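PDB 4RAJ: heme oxygenase from Chlamydomonas reinhardtii, which probably catalyses the oxidative opening of heme to biliverdin, with release of iron and carbon monoxide, and is seen here without its heme. Local coordinates for residues G116-S119 with Q120-D124; D51-A54 with K55-C59; Q202-E205 with L206-Q209. All blocks are in the same frame, centred on the assembly; numbering follows the deposited sequence.

Contact 1 (G116-S119 with Q120-D124); sequences GTKS and QALKD
Ser119 and the first turn of helix 120-135 give a compact example of how a helix start is sealed. Gln120, the first helical residue, turns its chain along the outer surface toward Asp124: its NE2 donates to Asp124 OD1 over 2.9 Å. Asp124 OD1 lies in the plane of the Gln120 amide, whereas NE2 meets the carboxylate from above, 45° out of its plane. Next comes Ala121, whose CB packs at 3.7 Å from Ser119 OG and also touches Ala223 and Ile224 of helix 204-227. Leu122 is held twice. Its N gives a capping hydrogen bond of 3.0 Å to Ser119 OG, which reaches forward over the first turn; with OG between the backbone N and the carbonyl carbon (chi1 66°), the oxygen faces Leu122 N. The CD2 branch of Leu122 meanwhile lies against the aliphatic chain of Lys118, 3.8 Å from Lys118 CG, the two side chains crossing at a slant. Beyond that apolar stretch the extended Lys118 carries NZ to a salt bridge with Glu126, one turn beyond Leu122, and a cation-pi contact with Tyr62. Lys123 N closes the first helical turn on Ser119 O at 3.1 Å, an almost straight bond (168°), while Lys123 CE curls back to 3.6 Å from Lys118 O. Together these contacts make up a serine N-cap, with the residue before the cap folded down against the leucine of the first turn.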
# COMPACT_ATOMS: atom_id res chain seq x y z
N GLY A 116 7.17 -3.17 -17.93
CA GLY A 116 8.43 -2.51 -18.27
C GLY A 116 9.56 -2.76 -17.29
O GLY A 116 9.73 -3.86 -16.79
N THR A 117 10.34 -1.72 -17.01
CA THR A 117 11.40 -1.86 -16.02
C THR A 117 11.03 -1.12 -14.75
O THR A 117 10.38 -0.07 -14.79
CB THR A 117 12.76 -1.31 -16.54
OG1 THR A 117 12.63 0.09 -16.82
CG2 THR A 117 13.17 -2.03 -17.80
N LYS A 118 11.45 -1.64 -13.61
CA LYS A 118 11.18 -0.96 -12.35
C LYS A 118 11.99 0.32 -12.26
O LYS A 118 13.18 0.32 -12.59
CB LYS A 118 11.52 -1.87 -11.17
CG LYS A 118 10.78 -3.20 -11.21
CD LYS A 118 11.00 -3.98 -9.91
CE LYS A 118 10.33 -5.33 -9.97
NZ LYS A 118 10.56 -6.11 -8.73
N SER A 119 11.36 1.39 -11.80
CA SER A 119 12.08 2.64 -11.53
C SER A 119 13.08 2.44 -10.40
O SER A 119 12.97 1.50 -9.61
CB SER A 119 11.11 3.76 -11.16
OG SER A 119 10.45 3.49 -9.93
N GLN A 120 14.06 3.33 -10.30
CA GLN A 120 15.00 3.26 -9.19
C GLN A 120 14.22 3.50 -7.89
O GLN A 120 14.51 2.87 -6.87
CB GLN A 120 16.12 4.29 -9.34
CG GLN A 120 17.24 4.07 -8.33
CD GLN A 120 17.88 2.70 -8.45
OE1 GLN A 120 18.25 2.26 -9.55
NE2 GLN A 120 17.98 1.99 -7.33
N ALA A 121 13.23 4.38 -7.95
CA ALA A 121 12.42 4.69 -6.77
C ALA A 121 11.74 3.44 -6.22
O ALA A 121 11.70 3.21 -5.01
CB ALA A 121 11.38 5.75 -7.10
N LEU A 122 11.20 2.62 -7.12
CA LEU A 122 10.55 1.38 -6.70
C LEU A 122 11.57 0.40 -6.13
O LEU A 122 11.34 -0.22 -5.10
CB LEU A 122 9.80 0.75 -7.88
CG LEU A 122 9.22 -0.66 -7.62
CD1 LEU A 122 8.25 -0.64 -6.44
CD2 LEU A 122 8.52 -1.20 -8.85
N LYS A 123 12.69 0.25 -6.82
CA LYS A 123 13.74 -0.67 -6.35
C LYS A 123 14.27 -0.26 -4.98
O LYS A 123 14.52 -1.12 -4.12
CB LYS A 123 14.87 -0.75 -7.38
CG LYS A 123 14.43 -1.43 -8.68
CD LYS A 123 15.57 -1.64 -9.67
CE LYS A 123 15.98 -0.36 -10.36
NZ LYS A 123 17.03 -0.63 -11.39
N ASP A 124 14.41 1.04 -4.76
CA ASP A 124 14.86 1.55 -3.48
C ASP A 124 13.87 1.20 -2.35
O ASP A 124 14.28 0.86 -1.25
CB ASP A 124 15.07 3.08 -3.54
CG ASP A 124 16.31 3.47 -4.36
OD1 ASP A 124 17.18 2.61 -4.63
OD2 ASP A 124 16.42 4.66 -4.74

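Contact 2 (D51-A54 with K55-C59); sequences DLYA and KALGC
Four consecutive backbone hydrogen bonds join Asp51-Ala54 to Lys55-Gly58, each spanning four residues as in any alpha-helix. Leu57 N to Tyr53 O is among the shorter, at 2.9 Å, and lies in the carbonyl plane; Gly58 N to Ala54 O matches it in length but is more bent, with an N-H...O angle of 146°. The side chain of Lys55 bends at chi3 and runs back over the preceding turn, bringing CE to 3.4 Å from Asp51 O. Lys55 NZ nevertheless stays 6.0 Å from Asp51 OD2, so any attraction between these charges would act without direct contact. On another side of the helix, Leu57 packs over one face of the Tyr53 ring. The CH-pi contact places Leu57 CG 4.2 Å from the ring centroid, offset toward the rim, while its CD1 branch approaches Tyr53 CE2 to 3.6 Å. Tyr53 holds its CG anti to its own backbone N (chi1 172°), which swings the ring out along the helix so that it crosses Leu57 at a slant. Around this turn of helix 50-76, Val158 and Ala162 of helix 155-165 pack against Tyr53, and Phe166 meets its ring edge-to-face; on the flank formed by Ala54 and Leu57, helix 96-107 supplies Tyr106, Leu107 and Phe99.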
# COMPACT_ATOMS: atom_id res chain seq x y z
N ASP A 51 -4.77 0.56 -20.14
CA ASP A 51 -3.41 0.01 -20.13
C ASP A 51 -2.46 0.87 -19.29
O ASP A 51 -1.59 0.36 -18.58
CB ASP A 51 -2.86 -0.13 -21.55
CG ASP A 51 -3.65 -1.12 -22.40
OD1 ASP A 51 -4.28 -2.06 -21.85
OD2 ASP A 51 -3.63 -0.97 -23.64
N LEU A 52 -2.62 2.19 -19.38
CA LEU A 52 -1.83 3.11 -18.58
C LEU A 52 -2.15 2.93 -17.11
O LEU A 52 -1.26 2.82 -16.27
CB LEU A 52 -2.12 4.55 -19.01
CG LEU A 52 -0.97 5.54 -19.05
CD1 LEU A 52 0.24 4.88 -19.70
CD2 LEU A 52 -1.43 6.75 -19.85
N TYR A 53 -3.45 2.88 -16.81
CA TYR A 53 -3.94 2.66 -15.47
C TYR A 53 -3.33 1.40 -14.85
O TYR A 53 -2.81 1.42 -13.73
CB TYR A 53 -5.47 2.57 -15.50
CG TYR A 53 -6.09 2.14 -14.20
CD1 TYR A 53 -6.22 3.04 -13.14
CD2 TYR A 53 -6.55 0.84 -14.01
CE1 TYR A 53 -6.80 2.65 -11.94
CE2 TYR A 53 -7.12 0.45 -12.82
CZ TYR A 53 -7.25 1.35 -11.79
OH TYR A 53 -7.81 0.95 -10.61
N ALA A 54 -3.37 0.31 -15.60
CA ALA A 54 -2.90 -0.98 -15.10
C ALA A 54 -1.38 -1.02 -14.92
O ALA A 54 -0.87 -1.64 -13.98
CB ALA A 54 -3.36 -2.10 -16.05
N LYS A 55 -0.66 -0.37 -15.83
CA LYS A 55 0.79 -0.24 -15.65
C LYS A 55 1.14 0.51 -14.38
O LYS A 55 2.08 0.15 -13.67
CB LYS A 55 1.43 0.46 -16.85
CG LYS A 55 1.78 -0.49 -17.95
CD LYS A 55 2.21 0.23 -19.22
CE LYS A 55 1.27 -0.13 -20.36
NZ LYS A 55 1.95 -0.08 -21.69
N ALA A 56 0.36 1.55 -14.09
CA ALA A 56 0.57 2.32 -12.86
C ALA A 56 0.24 1.47 -11.63
O ALA A 56 0.98 1.50 -10.65
CB ALA A 56 -0.28 3.59 -12.89
N LEU A 57 -0.85 0.71 -11.69
CA LEU A 57 -1.18 -0.26 -10.63
C LEU A 57 -0.03 -1.23 -10.40
O LEU A 57 0.25 -1.62 -9.26
CB LEU A 57 -2.44 -1.07 -10.97
CG LEU A 57 -3.85 -0.53 -10.76
CD1 LEU A 57 -4.85 -1.64 -11.01
CD2 LEU A 57 -4.05 0.02 -9.37
N GLY A 58 0.61 -1.64 -11.49
CA GLY A 58 1.73 -2.55 -11.42
C GLY A 58 2.87 -2.09 -10.53
O GLY A 58 3.51 -2.91 -9.90
N CYS A 59 3.12 -0.78 -10.46
CA CYS A 59 4.13 -0.25 -9.54
C CYS A 59 3.81 -0.66 -8.13
O CYS A 59 4.66 -1.11 -7.37
CB CYS A 59 4.20 1.28 -9.61
SG CYS A 59 4.77 1.85 -11.20

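Contact 3 (Q202-E205 with L206-Q209); sequences QPQE and LQDQ
Gln207 reaches back past the start of its own helix to Gln202: NE2 donates to Gln202 O across 2.7 Å, a nearly straight bond (169°) with the acceptor lying in the amide plane. The chain, extended beyond CG, carries the amide to that carbonyl. The other polar atom of the same amide, Gln207 OE1, accepts from a water at 2.5 Å, and the same water makes a weak, longer link to Gln204 NE2. This second glutamine uses its NE2 chiefly on Asp208 OD1, 3.0 Å away. Here the amide and carboxylate planes stand 58° apart, and the donor meets the oxygen from above the carboxylate plane, 46° out of it. Arg23 of helix 20-27 forms a salt bridge with the same OD1, so two donors share this oxygen and probably favour a charged aspartate.

The side chains of Gln202 and Leu206 lie beside each other and point the same way, Leu206 CD2 coming within 3.4 Å of Gln202 OE1. On the same amide, Gln202 NE2 is hydrogen-bonded to Trp198 O, a bond that ties the end of helix 184-200 to this connection. Leu206 also rests on Leu139.

Behind these side chains, Pro203 O accepts from Gln207 N at 3.1 Å and, only weakly, from Leu206 N; the Gln204 O to Asp208 N and Glu205 O to Gln209 N bonds continue the spiral. The arrangement is a helix start with proline at the N-cap position, where a glutamine side chain within the first turns also bonds the carbonyl just before the cap.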
# COMPACT_ATOMS: atom_id res chain seq x y z
N GLN A 202 5.61 0.38 23.52
CA GLN A 202 6.98 0.37 23.01
C GLN A 202 7.81 1.53 23.56
O GLN A 202 7.28 2.58 23.91
CB GLN A 202 6.98 0.43 21.48
CG GLN A 202 6.16 -0.69 20.83
CD GLN A 202 6.49 -2.07 21.39
OE1 GLN A 202 7.64 -2.51 21.37
NE2 GLN A 202 5.48 -2.75 21.92
N PRO A 203 9.14 1.33 23.64
CA PRO A 203 10.07 2.39 24.02
C PRO A 203 9.91 3.61 23.11
O PRO A 203 9.58 3.45 21.92
CB PRO A 203 11.45 1.75 23.81
CG PRO A 203 11.21 0.30 23.92
CD PRO A 203 9.84 0.06 23.36
N GLN A 204 10.15 4.80 23.65
CA GLN A 204 10.01 6.04 22.88
C GLN A 204 10.81 6.00 21.56
O GLN A 204 10.37 6.54 20.53
CB GLN A 204 10.43 7.24 23.73
CG GLN A 204 10.02 8.57 23.12
CD GLN A 204 8.54 8.60 22.79
OE1 GLN A 204 7.70 8.24 23.61
NE2 GLN A 204 8.22 9.00 21.56
N GLU A 205 11.98 5.36 21.58
CA GLU A 205 12.83 5.30 20.39
C GLU A 205 12.13 4.58 19.24
O GLU A 205 12.20 5.02 18.09
CB GLU A 205 14.17 4.61 20.69
CG GLU A 205 15.12 5.43 21.56
CD GLU A 205 14.97 5.21 23.07
OE1 GLU A 205 13.95 4.62 23.54
OE2 GLU A 205 15.90 5.64 23.80
N LEU A 206 11.46 3.47 19.57
CA LEU A 206 10.72 2.69 18.58
C LEU A 206 9.46 3.43 18.10
O LEU A 206 9.12 3.37 16.92
CB LEU A 206 10.34 1.32 19.16
CG LEU A 206 9.74 0.29 18.20
CD1 LEU A 206 10.72 -0.03 17.09
CD2 LEU A 206 9.36 -0.97 18.94
N GLN A 207 8.78 4.11 19.01
CA GLN A 207 7.65 4.94 18.61
C GLN A 207 8.09 6.05 17.64
O GLN A 207 7.38 6.34 16.67
CB GLN A 207 6.97 5.55 19.84
CG GLN A 207 6.43 4.50 20.80
CD GLN A 207 5.49 5.08 21.84
OE1 GLN A 207 4.72 6.00 21.55
NE2 GLN A 207 5.56 4.55 23.06
N ASP A 208 9.25 6.67 17.89
CA ASP A 208 9.80 7.66 16.97
C ASP A 208 10.13 7.05 15.61
O ASP A 208 9.93 7.67 14.57
CB ASP A 208 11.06 8.31 17.55
CG ASP A 208 10.77 9.26 18.70
OD1 ASP A 208 9.57 9.58 18.94
OD2 ASP A 208 11.74 9.67 19.38
N GLN A 209 10.67 5.84 15.63
CA GLN A 209 11.00 5.15 14.38
C GLN A 209 9.75 4.84 13.57
O GLN A 209 9.78 4.90 12.35
CB GLN A 209 11.74 3.85 14.66
CG GLN A 209 13.21 4.01 14.97
CD GLN A 209 13.89 2.67 15.14
OE1 GLN A 209 13.42 1.82 15.88
NE2 GLN A 209 14.99 2.47 14.43
O HOH W 1 5.03 8.29 20.55

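In the fold
Followed from the N terminus, the three contacts come in series, with none enclosing or crossing another; each joins directly adjoining segments and so closes only a local turn. Contact 2 lies near the beginning of helix 50-76, contact 1 marks the entry from a loop into helix 120-135, and contact 3 marks the entry into helix 204-227. Contacts 1 and 2 touch where Leu122 CD1 packs 3.7 Å from Cys59 O, bringing two helices distant in sequence together. Contact 3 lies across the chain's centre from contact 2, their centres about 36 Å apart, yet its helix runs on to pack against Ser119, Ala121 and Leu122 of contact 1, within the all-helical heme oxygenase fold.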